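Local coordinates for protein disulfide-isomerase A4 (Rattus norvegicus, PDB 3EC3), which is a protein disulfide isomerase that catalyses the rearrangement of disulfide bonds in proteins, here represented by its noncatalytic b and b' thioredoxin-like domains, at residues A[9-14]-A[63-68]; A[27-32]-A[55-60]; A[77-82]-A[90-95]; A[86-91]-A[115-120]. The protein carries 1 engineered substitution. One frame throughout, in Å; residues are numbered along the deposited sequence.

Interaction 1. Residues A[9-14]-A[63-68]; sequences KEILTL and TEIAKF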
loop_
_atom_site.group_PDB
_atom_site.type_symbol
_atom_site.label_atom_id
_atom_site.label_comp_id
_atom_site.label_asym_id
_atom_site.label_seq_id
_atom_site.Cartn_x
_atom_site.Cartn_y
_atom_site.Cartn_z
ATOM N N LYS A 9 -18.644 3.304 6.925
ATOM C CA LYS A 9 -18.972 4.100 8.103
ATOM C C LYS A 9 -18.935 5.578 7.819
ATOM O O LYS A 9 -18.030 6.059 7.131
ATOM C CB LYS A 9 -17.990 3.715 9.270
ATOM C CG LYS A 9 -18.506 4.047 10.628
ATOM C CD LYS A 9 -17.717 3.283 11.733
ATOM C CE LYS A 9 -18.421 3.442 13.037
ATOM N NZ LYS A 9 -17.710 2.821 14.178
ATOM N N GLU A 10 -19.891 6.351 8.351
ATOM C CA GLU A 10 -19.892 7.791 8.052
ATOM C C GLU A 10 -18.751 8.561 8.744
ATOM O O GLU A 10 -18.412 8.300 9.919
ATOM C CB GLU A 10 -21.258 8.462 8.371
ATOM C CG GLU A 10 -21.400 9.878 7.779
ATOM C CD GLU A 10 -22.796 10.527 8.052
ATOM O OE1 GLU A 10 -23.604 9.862 8.708
ATOM O OE2 GLU A 10 -23.045 11.684 7.652
ATOM N N ILE A 11 -18.185 9.512 8.019
ATOM C CA ILE A 11 -17.203 10.438 8.554
ATOM C C ILE A 11 -17.989 11.694 8.834
ATOM O O ILE A 11 -18.703 12.162 7.944
ATOM C CB ILE A 11 -16.084 10.699 7.515
ATOM C CG1 ILE A 11 -15.172 9.439 7.519
ATOM C CG2 ILE A 11 -15.365 12.044 7.850
ATOM C CD1 ILE A 11 -13.783 9.574 6.889
ATOM N N LEU A 12 -17.912 12.200 10.062
ATOM C CA LEU A 12 -18.686 13.363 10.467
ATOM C C LEU A 12 -17.856 14.648 10.350
ATOM O O LEU A 12 -18.399 15.711 10.066
ATOM C CB LEU A 12 -19.250 13.210 11.886
ATOM C CG LEU A 12 -19.948 11.886 12.153
ATOM C CD1 LEU A 12 -20.249 11.765 13.647
ATOM C CD2 LEU A 12 -21.167 11.752 11.268
ATOM N N THR A 13 -16.551 14.578 10.594
ATOM C CA THR A 13 -15.779 15.803 10.682
ATOM C C THR A 13 -14.534 15.774 9.816
ATOM O O THR A 13 -14.012 14.707 9.422
ATOM C CB THR A 13 -15.325 16.084 12.126
ATOM O OG1 THR A 13 -14.452 15.032 12.557
ATOM C CG2 THR A 13 -16.519 16.228 13.092
ATOM N N LEU A 14 -14.003 16.963 9.573
ATOM C CA LEU A 14 -12.767 17.059 8.853
ATOM C C LEU A 14 -11.642 16.425 9.693
ATOM O O LEU A 14 -10.735 15.769 9.144
ATOM C CB LEU A 14 -12.474 18.527 8.546
ATOM C CG LEU A 14 -12.073 18.955 7.149
ATOM C CD1 LEU A 14 -11.372 20.316 7.267
ATOM C CD2 LEU A 14 -11.161 17.908 6.521
ATOM N N THR A 63 -20.268 18.770 2.184
ATOM C CA THR A 63 -19.673 19.644 1.171
ATOM C C THR A 63 -18.391 20.267 1.708
ATOM O O THR A 63 -17.495 20.554 0.942
ATOM C CB THR A 63 -20.650 20.737 0.652
ATOM O OG1 THR A 63 -21.090 21.561 1.747
ATOM C CG2 THR A 63 -21.850 20.094 -0.004
ATOM N N GLU A 64 -18.305 20.439 3.028
ATOM C CA GLU A 64 -17.110 20.955 3.690
ATOM C C GLU A 64 -15.918 20.017 3.478
ATOM O O GLU A 64 -14.800 20.446 3.131
ATOM C CB GLU A 64 -17.403 21.161 5.178
ATOM C CG GLU A 64 -16.172 21.128 6.108
ATOM C CD GLU A 64 -16.571 21.300 7.576
ATOM O OE1 GLU A 64 -16.220 20.427 8.396
ATOM O OE2 GLU A 64 -17.273 22.286 7.903
ATOM N N ILE A 65 -16.164 18.713 3.636
ATOM C CA ILE A 65 -15.086 17.767 3.467
ATOM C C ILE A 65 -14.737 17.621 1.990
ATOM O O ILE A 65 -13.558 17.515 1.649
ATOM C CB ILE A 65 -15.422 16.399 4.158
ATOM C CG1 ILE A 65 -15.574 16.622 5.688
ATOM C CG2 ILE A 65 -14.371 15.332 3.752
ATOM C CD1 ILE A 65 -15.792 15.354 6.499
ATOM N N ALA A 66 -15.745 17.638 1.111
ATOM C CA ALA A 66 -15.510 17.577 -0.334
ATOM C C ALA A 66 -14.620 18.763 -0.763
ATOM O O ALA A 66 -13.617 18.576 -1.467
ATOM C CB ALA A 66 -16.847 17.607 -1.103
ATOM N N LYS A 67 -14.981 19.960 -0.308
ATOM C CA LYS A 67 -14.154 21.189 -0.559
ATOM C C LYS A 67 -12.716 21.016 -0.095
ATOM O O LYS A 67 -11.765 21.222 -0.883
ATOM C CB LYS A 67 -14.820 22.431 0.073
ATOM C CG LYS A 67 -16.193 22.683 -0.508
ATOM C CD LYS A 67 -16.947 23.912 0.052
ATOM C CE LYS A 67 -18.378 23.934 -0.495
ATOM N NZ LYS A 67 -19.284 24.806 0.327
ATOM N N PHE A 68 -12.536 20.605 1.163
ATOM C CA PHE A 68 -11.200 20.274 1.674
ATOM C C PHE A 68 -10.458 19.302 0.774
ATOM O O PHE A 68 -9.259 19.484 0.524
ATOM C CB PHE A 68 -11.259 19.728 3.112
ATOM C CG PHE A 68 -9.959 19.162 3.614
ATOM C CD1 PHE A 68 -9.725 17.788 3.581
ATOM C CD2 PHE A 68 -8.972 19.996 4.138
ATOM C CE1 PHE A 68 -8.505 17.250 4.068
ATOM C CE2 PHE A 68 -7.753 19.465 4.615
ATOM C CZ PHE A 68 -7.522 18.101 4.581
HETATM O O HOH W 1 -17.906 17.772 7.815
#

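Interaction 2. Residues A[27-32]-A[55-60]; sequences VVILGV and YKFHHT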
loop_
_atom_site.group_PDB
_atom_site.type_symbol
_atom_site.label_atom_id
_atom_site.label_comp_id
_atom_site.label_asym_id
_atom_site.label_seq_id
_atom_site.Cartn_x
_atom_site.Cartn_y
_atom_site.Cartn_z
ATOM N N VAL A 27 -4.849 2.065 3.508
ATOM C CA VAL A 27 -5.551 2.901 2.515
ATOM C C VAL A 27 -6.845 3.451 3.161
ATOM O O VAL A 27 -7.572 2.712 3.861
ATOM C CB VAL A 27 -5.764 2.155 1.157
ATOM C CG1 VAL A 27 -6.644 0.880 1.291
ATOM C CG2 VAL A 27 -6.349 3.111 0.061
ATOM N N VAL A 28 -7.065 4.750 2.976
ATOM C CA VAL A 28 -8.281 5.432 3.354
ATOM C C VAL A 28 -9.205 5.443 2.126
ATOM O O VAL A 28 -8.871 6.072 1.106
ATOM C CB VAL A 28 -7.971 6.880 3.731
ATOM C CG1 VAL A 28 -9.271 7.632 4.109
ATOM C CG2 VAL A 28 -6.876 6.928 4.875
ATOM N N ILE A 29 -10.354 4.775 2.248
ATOM C CA ILE A 29 -11.281 4.667 1.165
ATOM C C ILE A 29 -12.513 5.484 1.530
ATOM O O ILE A 29 -13.179 5.211 2.551
ATOM C CB ILE A 29 -11.662 3.199 0.911
ATOM C CG1 ILE A 29 -10.389 2.354 0.658
ATOM C CG2 ILE A 29 -12.576 3.112 -0.272
ATOM C CD1 ILE A 29 -10.696 0.810 0.725
ATOM N N LEU A 30 -12.785 6.495 0.713
ATOM C CA LEU A 30 -13.809 7.474 1.036
ATOM C C LEU A 30 -14.796 7.689 -0.094
ATOM O O LEU A 30 -14.429 8.287 -1.123
ATOM C CB LEU A 30 -13.168 8.797 1.359
ATOM C CG LEU A 30 -14.186 9.823 1.872
ATOM C CD1 LEU A 30 -14.928 9.377 3.096
ATOM C CD2 LEU A 30 -13.455 11.148 2.151
ATOM N N GLY A 31 -16.047 7.332 0.144
ATOM C CA GLY A 31 -17.134 7.662 -0.805
ATOM C C GLY A 31 -17.661 9.061 -0.515
ATOM O O GLY A 31 -18.081 9.348 0.624
ATOM N N VAL A 32 -17.701 9.931 -1.525
ATOM C CA VAL A 32 -18.176 11.311 -1.292
ATOM C C VAL A 32 -19.432 11.510 -2.124
ATOM O O VAL A 32 -19.349 11.590 -3.352
ATOM C CB VAL A 32 -17.114 12.348 -1.738
ATOM C CG1 VAL A 32 -17.600 13.819 -1.496
ATOM C CG2 VAL A 32 -15.725 12.096 -1.025
ATOM N N TYR A 55 -11.025 -4.643 3.509
ATOM C CA TYR A 55 -10.772 -3.186 3.632
ATOM C C TYR A 55 -11.754 -2.517 4.571
ATOM O O TYR A 55 -12.853 -3.022 4.787
ATOM C CB TYR A 55 -10.890 -2.498 2.269
ATOM C CG TYR A 55 -9.994 -3.062 1.207
ATOM C CD1 TYR A 55 -10.461 -4.055 0.343
ATOM C CD2 TYR A 55 -8.676 -2.609 1.057
ATOM C CE1 TYR A 55 -9.661 -4.582 -0.636
ATOM C CE2 TYR A 55 -7.854 -3.146 0.072
ATOM C CZ TYR A 55 -8.366 -4.129 -0.772
ATOM O OH TYR A 55 -7.581 -4.662 -1.761
ATOM N N LYS A 56 -11.372 -1.354 5.106
ATOM C CA LYS A 56 -12.310 -0.501 5.846
ATOM C C LYS A 56 -12.808 0.570 4.872
ATOM O O LYS A 56 -11.983 1.189 4.164
ATOM C CB LYS A 56 -11.599 0.240 6.994
ATOM C CG LYS A 56 -11.006 -0.641 8.128
ATOM C CD LYS A 56 -12.039 -0.905 9.173
ATOM C CE LYS A 56 -12.538 -2.334 9.086
ATOM N NZ LYS A 56 -13.410 -2.693 10.251
ATOM N N PHE A 57 -14.113 0.838 4.898
ATOM C CA PHE A 57 -14.736 1.840 4.018
ATOM C C PHE A 57 -15.396 2.986 4.793
ATOM O O PHE A 57 -16.041 2.744 5.858
ATOM C CB PHE A 57 -15.800 1.111 3.181
ATOM C CG PHE A 57 -15.217 0.151 2.184
ATOM C CD1 PHE A 57 -14.902 -1.154 2.557
ATOM C CD2 PHE A 57 -14.988 0.548 0.865
ATOM C CE1 PHE A 57 -14.358 -2.050 1.630
ATOM C CE2 PHE A 57 -14.475 -0.350 -0.078
ATOM C CZ PHE A 57 -14.138 -1.658 0.322
ATOM N N HIS A 58 -15.276 4.218 4.281
ATOM C CA HIS A 58 -15.919 5.353 4.903
ATOM C C HIS A 58 -16.699 6.096 3.826
ATOM O O HIS A 58 -16.453 5.864 2.618
ATOM C CB HIS A 58 -14.897 6.288 5.518
ATOM C CG HIS A 58 -14.007 5.600 6.507
ATOM N ND1 HIS A 58 -14.294 5.553 7.850
ATOM C CD2 HIS A 58 -12.890 4.847 6.327
ATOM C CE1 HIS A 58 -13.357 4.844 8.474
ATOM N NE2 HIS A 58 -12.486 4.413 7.571
ATOM N N HIS A 59 -17.601 6.961 4.273
ATOM C CA HIS A 59 -18.352 7.820 3.330
ATOM C C HIS A 59 -18.650 9.137 3.948
ATOM O O HIS A 59 -18.616 9.281 5.156
ATOM C CB HIS A 59 -19.651 7.145 2.849
ATOM C CG HIS A 59 -20.642 6.893 3.937
ATOM N ND1 HIS A 59 -20.654 5.739 4.677
ATOM C CD2 HIS A 59 -21.670 7.646 4.398
ATOM C CE1 HIS A 59 -21.658 5.777 5.541
ATOM N NE2 HIS A 59 -22.302 6.924 5.383
ATOM N N THR A 60 -18.899 10.140 3.116
ATOM C CA THR A 60 -19.310 11.411 3.647
ATOM C C THR A 60 -20.290 12.078 2.692
ATOM O O THR A 60 -20.219 11.873 1.460
ATOM C CB THR A 60 -18.065 12.333 3.918
ATOM O OG1 THR A 60 -18.507 13.519 4.576
ATOM C CG2 THR A 60 -17.366 12.726 2.622
HETATM O O HOH W 2 -10.231 3.077 4.579
HETATM O O HOH W 3 -8.700 -0.171 4.228
#

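Interaction 3. Residues A[77-82]-A[90-95]; sequences VLMQPE and PRMHVM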
loop_
_atom_site.group_PDB
_atom_site.type_symbol
_atom_site.label_atom_id
_atom_site.label_comp_id
_atom_site.label_asym_id
_atom_site.label_seq_id
_atom_site.Cartn_x
_atom_site.Cartn_y
_atom_site.Cartn_z
ATOM N N VAL A 77 -12.817 8.195 -3.412
ATOM C CA VAL A 77 -11.512 8.820 -3.269
ATOM C C VAL A 77 -10.697 7.822 -2.443
ATOM O O VAL A 77 -11.167 7.360 -1.407
ATOM C CB VAL A 77 -11.619 10.174 -2.528
ATOM C CG1 VAL A 77 -10.237 10.757 -2.305
ATOM C CG2 VAL A 77 -12.553 11.166 -3.299
ATOM N N LEU A 78 -9.494 7.494 -2.904
ATOM C CA LEU A 78 -8.597 6.628 -2.152
ATOM C C LEU A 78 -7.343 7.432 -1.875
ATOM O O LEU A 78 -6.745 8.029 -2.823
ATOM C CB LEU A 78 -8.218 5.390 -2.950
ATOM C CG LEU A 78 -9.069 4.128 -2.696
ATOM C CD1 LEU A 78 -10.306 4.281 -3.460
ATOM C CD2 LEU A 78 -8.275 2.856 -3.172
HETATM N N MSE A 79 -6.945 7.448 -0.610
HETATM C CA MSE A 79 -5.782 8.178 -0.198
HETATM C C MSE A 79 -4.932 7.298 0.696
HETATM O O MSE A 79 -5.446 6.373 1.333
HETATM C CB MSE A 79 -6.217 9.421 0.562
HETATM C CG MSE A 79 -6.981 10.395 -0.296
HETATM SE SE MSE A 79 -7.630 11.883 0.793
HETATM C CE MSE A 79 -9.153 10.965 1.595
ATOM N N GLN A 80 -3.628 7.552 0.732
ATOM C CA GLN A 80 -2.774 6.799 1.645
ATOM C C GLN A 80 -2.442 7.679 2.850
ATOM O O GLN A 80 -2.367 8.884 2.708
ATOM C CB GLN A 80 -1.461 6.400 0.933
ATOM C CG GLN A 80 -1.670 5.427 -0.195
ATOM C CD GLN A 80 -2.101 4.034 0.260
ATOM O OE1 GLN A 80 -1.925 3.641 1.415
ATOM N NE2 GLN A 80 -2.667 3.286 -0.659
ATOM N N PRO A 81 -2.143 7.065 4.002
ATOM C CA PRO A 81 -1.642 7.819 5.137
ATOM C C PRO A 81 -0.323 8.557 4.733
ATOM O O PRO A 81 0.355 8.080 3.834
ATOM C CB PRO A 81 -1.294 6.748 6.146
ATOM C CG PRO A 81 -1.944 5.489 5.715
ATOM C CD PRO A 81 -2.216 5.613 4.245
ATOM N N GLU A 82 -0.003 9.665 5.393
ATOM C CA GLU A 82 1.173 10.470 5.088
ATOM C C GLU A 82 2.433 9.590 5.050
ATOM O O GLU A 82 3.319 9.808 4.211
ATOM C CB GLU A 82 1.425 11.542 6.176
ATOM C CG GLU A 82 0.463 12.744 6.221
ATOM C CD GLU A 82 1.104 14.058 6.873
ATOM O OE1 GLU A 82 2.199 14.019 7.483
ATOM O OE2 GLU A 82 0.496 15.158 6.735
ATOM N N PRO A 90 0.051 10.519 -6.778
ATOM C CA PRO A 90 -0.898 11.589 -6.419
ATOM C C PRO A 90 -1.381 11.372 -4.988
ATOM O O PRO A 90 -1.384 10.209 -4.513
ATOM C CB PRO A 90 -2.053 11.398 -7.424
ATOM C CG PRO A 90 -1.919 9.982 -7.913
ATOM C CD PRO A 90 -0.479 9.590 -7.796
ATOM N N ARG A 91 -1.758 12.438 -4.275
ATOM C CA ARG A 91 -2.307 12.275 -2.949
ATOM C C ARG A 91 -3.658 11.578 -2.962
ATOM O O ARG A 91 -4.083 11.014 -1.947
ATOM C CB ARG A 91 -2.444 13.624 -2.248
ATOM C CG ARG A 91 -1.096 14.321 -2.049
ATOM C CD ARG A 91 -0.571 14.012 -0.698
ATOM N NE ARG A 91 0.715 14.638 -0.413
ATOM C CZ ARG A 91 0.872 15.733 0.329
ATOM N NH1 ARG A 91 -0.192 16.342 0.859
ATOM N NH2 ARG A 91 2.098 16.231 0.537
HETATM N N MSE A 92 -4.362 11.661 -4.085
HETATM C CA MSE A 92 -5.634 10.966 -4.160
HETATM C C MSE A 92 -5.837 10.321 -5.483
HETATM O O MSE A 92 -5.419 10.863 -6.516
HETATM C CB MSE A 92 -6.825 11.878 -3.817
HETATM C CG MSE A 92 -6.734 13.322 -4.172
HETATM SE SE MSE A 92 -8.327 14.120 -3.213
HETATM C CE MSE A 92 -7.350 14.892 -1.778
ATOM N N HIS A 93 -6.446 9.145 -5.458
ATOM C CA HIS A 93 -6.987 8.549 -6.675
ATOM C C HIS A 93 -8.491 8.723 -6.612
ATOM O O HIS A 93 -9.095 8.327 -5.622
ATOM C CB HIS A 93 -6.594 7.089 -6.742
ATOM C CG HIS A 93 -5.191 6.889 -7.252
ATOM N ND1 HIS A 93 -4.121 6.704 -6.416
ATOM C CD2 HIS A 93 -4.700 6.838 -8.508
ATOM C CE1 HIS A 93 -3.022 6.522 -7.132
ATOM N NE2 HIS A 93 -3.346 6.592 -8.405
ATOM N N VAL A 94 -9.080 9.317 -7.665
ATOM C CA VAL A 94 -10.480 9.708 -7.664
ATOM C C VAL A 94 -11.222 9.051 -8.836
ATOM O O VAL A 94 -10.756 9.132 -9.996
ATOM C CB VAL A 94 -10.619 11.250 -7.743
ATOM C CG1 VAL A 94 -12.079 11.667 -7.731
ATOM C CG2 VAL A 94 -9.890 11.914 -6.551
HETATM N N MSE A 95 -12.326 8.365 -8.533
HETATM C CA MSE A 95 -13.154 7.702 -9.544
HETATM C C MSE A 95 -14.566 8.267 -9.484
HETATM O O MSE A 95 -15.107 8.441 -8.401
HETATM C CB MSE A 95 -13.219 6.198 -9.307
HETATM C CG MSE A 95 -14.099 5.457 -10.320
HETATM SE SE MSE A 95 -14.205 3.582 -9.843
HETATM C CE MSE A 95 -14.970 3.709 -8.304
HETATM O O HOH W 4 -4.149 6.867 -3.054
HETATM O O HOH W 5 -2.345 9.657 -0.518
#

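Interaction 4. Residues A[86-91]-A[115-120]; sequences SKYEPR and LPLVGH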
loop_
_atom_site.group_PDB
_atom_site.type_symbol
_atom_site.label_atom_id
_atom_site.label_comp_id
_atom_site.label_asym_id
_atom_site.label_seq_id
_atom_site.Cartn_x
_atom_site.Cartn_y
_atom_site.Cartn_z
ATOM N N SER A 86 4.340 9.665 -1.515
ATOM C CA SER A 86 5.672 9.868 -2.107
ATOM C C SER A 86 5.576 10.909 -3.193
ATOM O O SER A 86 4.465 11.223 -3.673
ATOM C CB SER A 86 6.280 8.590 -2.712
ATOM O OG SER A 86 5.687 8.309 -3.997
ATOM N N LYS A 87 6.734 11.417 -3.598
ATOM C CA LYS A 87 6.776 12.388 -4.727
ATOM C C LYS A 87 6.258 11.822 -6.043
ATOM O O LYS A 87 5.967 12.588 -6.985
ATOM C CB LYS A 87 8.227 12.839 -4.973
ATOM C CG LYS A 87 8.975 13.137 -3.760
ATOM C CD LYS A 87 10.451 13.470 -4.089
ATOM C CE LYS A 87 11.252 12.278 -4.611
ATOM N NZ LYS A 87 12.723 12.557 -4.407
ATOM N N TYR A 88 6.186 10.505 -6.155
ATOM C CA TYR A 88 5.762 9.874 -7.427
ATOM C C TYR A 88 4.298 9.489 -7.548
ATOM O O TYR A 88 3.865 8.985 -8.606
ATOM C CB TYR A 88 6.624 8.650 -7.687
ATOM C CG TYR A 88 8.071 9.030 -7.651
ATOM C CD1 TYR A 88 8.925 8.486 -6.718
ATOM C CD2 TYR A 88 8.580 9.988 -8.548
ATOM C CE1 TYR A 88 10.281 8.855 -6.697
ATOM C CE2 TYR A 88 9.899 10.354 -8.511
ATOM C CZ TYR A 88 10.733 9.792 -7.597
ATOM O OH TYR A 88 12.065 10.161 -7.596
ATOM N N GLU A 89 3.524 9.741 -6.502
ATOM C CA GLU A 89 2.140 9.291 -6.446
ATOM C C GLU A 89 1.228 10.448 -6.130
ATOM O O GLU A 89 1.559 11.276 -5.283
ATOM C CB GLU A 89 1.991 8.194 -5.340
ATOM C CG GLU A 89 2.877 6.972 -5.554
ATOM C CD GLU A 89 3.033 6.184 -4.254
ATOM O OE1 GLU A 89 4.027 6.404 -3.512
ATOM O OE2 GLU A 89 2.104 5.394 -3.954
ATOM N N PRO A 90 0.051 10.519 -6.778
ATOM C CA PRO A 90 -0.898 11.589 -6.419
ATOM C C PRO A 90 -1.381 11.372 -4.988
ATOM O O PRO A 90 -1.384 10.209 -4.513
ATOM C CB PRO A 90 -2.053 11.398 -7.424
ATOM C CG PRO A 90 -1.919 9.982 -7.913
ATOM C CD PRO A 90 -0.479 9.590 -7.796
ATOM N N ARG A 91 -1.758 12.438 -4.275
ATOM C CA ARG A 91 -2.307 12.275 -2.949
ATOM C C ARG A 91 -3.658 11.578 -2.962
ATOM O O ARG A 91 -4.083 11.014 -1.947
ATOM C CB ARG A 91 -2.444 13.624 -2.248
ATOM C CG ARG A 91 -1.096 14.321 -2.049
ATOM C CD ARG A 91 -0.571 14.012 -0.698
ATOM N NE ARG A 91 0.715 14.638 -0.413
ATOM C CZ ARG A 91 0.872 15.733 0.329
ATOM N NH1 ARG A 91 -0.192 16.342 0.859
ATOM N NH2 ARG A 91 2.098 16.231 0.537
ATOM N N LEU A 115 -2.762 -0.313 -2.781
ATOM C CA LEU A 115 -1.423 -0.413 -2.253
ATOM C C LEU A 115 -0.621 0.831 -2.635
ATOM O O LEU A 115 -0.683 1.243 -3.784
ATOM C CB LEU A 115 -0.658 -1.651 -2.784
ATOM C CG LEU A 115 -0.875 -3.046 -2.191
ATOM C CD1 LEU A 115 0.093 -3.955 -2.906
ATOM C CD2 LEU A 115 -0.650 -3.064 -0.697
ATOM N N PRO A 116 0.184 1.347 -1.709
ATOM C CA PRO A 116 1.101 2.390 -2.147
ATOM C C PRO A 116 2.263 1.823 -2.968
ATOM O O PRO A 116 2.492 0.600 -2.988
ATOM C CB PRO A 116 1.641 2.951 -0.858
ATOM C CG PRO A 116 1.503 1.981 0.173
ATOM C CD PRO A 116 0.316 1.064 -0.275
ATOM N N LEU A 117 2.982 2.705 -3.656
ATOM C CA LEU A 117 4.189 2.302 -4.354
ATOM C C LEU A 117 5.142 1.556 -3.430
ATOM O O LEU A 117 5.687 0.515 -3.809
ATOM C CB LEU A 117 4.937 3.556 -4.813
ATOM C CG LEU A 117 5.545 3.617 -6.192
ATOM C CD1 LEU A 117 6.627 4.668 -6.316
ATOM C CD2 LEU A 117 5.819 2.253 -6.920
ATOM N N VAL A 118 5.353 2.065 -2.224
ATOM C CA VAL A 118 6.122 1.288 -1.205
ATOM C C VAL A 118 5.439 1.353 0.150
ATOM O O VAL A 118 5.569 2.343 0.889
ATOM C CB VAL A 118 7.604 1.718 -1.068
ATOM C CG1 VAL A 118 8.325 0.813 -0.018
ATOM C CG2 VAL A 118 8.340 1.584 -2.377
ATOM N N GLY A 119 4.679 0.296 0.438
ATOM C CA GLY A 119 3.951 0.158 1.690
ATOM C C GLY A 119 4.731 -0.660 2.685
ATOM O O GLY A 119 5.889 -1.011 2.439
ATOM N N HIS A 120 4.091 -0.959 3.814
ATOM C CA HIS A 120 4.723 -1.708 4.911
ATOM C C HIS A 120 4.053 -3.083 4.999
ATOM O O HIS A 120 2.873 -3.185 5.347
ATOM C CB HIS A 120 4.555 -0.964 6.258
ATOM C CG HIS A 120 5.179 -1.675 7.438
ATOM N ND1 HIS A 120 4.969 -1.262 8.733
ATOM C CD2 HIS A 120 5.997 -2.750 7.513
ATOM C CE1 HIS A 120 5.627 -2.056 9.568
ATOM N NE2 HIS A 120 6.287 -2.950 8.850
HETATM O O HOH W 6 4.566 4.871 -1.352
#

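Interaction 1. Residues A[9-14]-A[63-68]
Leu14 lays its CD2 methyl over one face of the Phe68 ring. This is a CH-pi contact, with CD2 3.5 Å from the ring centroid and 22° off the ring normal. The methyl sits toward the rim, 3.3 Å from Phe68 CD1. Phe68 carries its CG trans to the backbone N (chi1 171°), which swings the ring toward Leu14, and chi2 of -98° turns its face to CD2. Ile11 and Ile65 meet differently, crossing at about a right angle, with Ile11 CG2 3.6 Å from Ile65 CD1. The same CD1 reaches the main chain, 3.5 Å from Thr13 O. In this thioredoxin-like fold the contact joins the turn between strand 9-10 and helix 14-23 to helix 63-69. Thr13 is the N-cap of helix 14-23, its OG1 bonded to Gln16 N. Replacing Leu14 by an alanine would probably leave the Phe68 face without its methyl and open a gap over the ring. One water joins the segments, donating to Leu12 O (3.1 Å) and to Glu64 OE1 (3.2 Å).

Interaction 2. Residues A[27-32]-A[55-60]
Gly31 and His58 join two neighbouring parallel strands, 28-32 and 57-60. With helix 39-51 these strands form a beta-alpha-beta unit of the thioredoxin-like fold. The first shell is the backbone. Gly31 N donates to His58 O at 2.9 Å in a nearly straight bond (173°). On one side of it His58 N donates to Ile29 O at 2.9 Å, and on the other Thr60 N donates to Gly31 O at 2.7 Å. Next come the side chains. On the sheet face of Ile29 and Phe57 the two lie side by side, with Ile29 CG2 3.7 Å from Phe57 CD2. Ile29 CD1 stands over the Phe57 ring face and also meets Tyr55 CB at 3.7 Å. With CG1 trans to the carbonyl carbon (chi1 -56°) and the chain extended at chi2, CD1 reaches Tyr55. On the face of Leu30 and Thr60, Val32 CG2 and Thr60 CG2 pack at 4.0 Å. Farther out, helix 39-51 covers Ile29 and Phe57, and helix 63-69 covers Leu30, Val32 and Thr60. Tyr44 OH also bonds His58 O, and Ser8 OG holds His59 ND1. Where the strands splay apart, water replaces direct pairing. One water takes the N-H of Ile29 and donates to Val27 O and, at 2.6 Å, to Lys56 O.

Interaction 3. Residues A[77-82]-A[90-95]
The imidazole of His93, whose backbone pairs with Leu78, has Pro90 CG over one face, 3.6 Å above the ring plane and offset toward the rim. The ring also stacks with that of His113 from helix 103-113. At its edge, in plane, lies a water that donates to Leu78 O; its bond to His93 ND1 is long and weak. The backbones of Leu78 and His93 form an antiparallel hydrogen-bonded pair. Leu78 N donates to His93 O at 2.9 Å, and His93 N returns a bond to Leu78 O of the same length. Strands 75-79 and 93-96 form the antiparallel pair that ends the five-stranded sheet of this thioredoxin-like domain, with 93-96 outermost. Val77 and Val94 make the adjoining non-hydrogen-bonded pair. On their face, the selenomethionines Met79 and Met92 run side by side, pointing the same way. Met79 CG lies 3.8 Å from Met92 CB, and Met79 SE is 4.0 Å from Met92 CE. Val77 CG1 lies across the base of the Met92 chain, 3.9 Å from CB, and helix 63-69 touches both selenomethionines through Leu69. Beyond the last direct bond a water bridges the two segments, taking the N-H of Gln80 and donating to Arg91 O at 2.6 Å.

Interaction 4. Residues A[86-91]-A[115-120]
Glu89 and Leu117 are joined by one direct hydrogen bond. Leu117 N donates to Glu89 OE2 at 2.8 Å in a nearly straight bond (174°). The donor comes from above the carboxylate plane, 55° out of it. The Glu89 chain runs extended beyond CG (chi2 161°), and this carries the carboxylate across to the backbone of Leu117. The second oxygen is held twice. Ser86 OG donates to the anti lone pair of Glu89 OE1 at 2.6 Å. A water donates to the same OE1 at 2.7 Å and accepts from Val118 N. Ser86 also shapes its own loop: its OG accepts from Tyr88 N in an ST turn, within a type I beta turn from Ser86 to Glu89. Leu117 CB lies against the carboxylate, 3.3 Å from Glu89 CD. The nonpolar contact is lighter, Leu117 CD1 to Tyr88 CB at 4.2 Å. Leu117 also packs on Leu160 and Ala163, while Tyr88 OH bonds Glu161. With an alanine at Glu89, Leu117 N and Ser86 OG would probably lose their acceptor, and the tie between the loop and the chain entering strand 118-121 would weaken. The loop belongs to the first thioredoxin-like domain, and Leu117 precedes the first strand of the second. A carboxylate gripped at both oxygens therefore probably helps hold the loop against the start of the second domain, and these donors probably favour its charged form.

Interactions 1, 2 and 3 lie in the first thioredoxin-like domain and reach the same sheet. Interaction 2 is the buried one, at the centre of the sheet. It touches interaction 1 through Lys9 N to Phe57 O and interaction 3 through Leu30 O to Val77 N, both probable hydrogen bonds. Interactions 2 and 3 rest on backbone bonds, parallel in one and antiparallel in the other. Interactions 1 and 3 are partly buried; interaction 1 packs helix 63-69 by apolar contacts and a water. Interaction 4 is a surface contact built on one carboxylate. It shares Pro90 and Arg91 with interaction 3 and carries the contacts on from the sheet edge to the second domain.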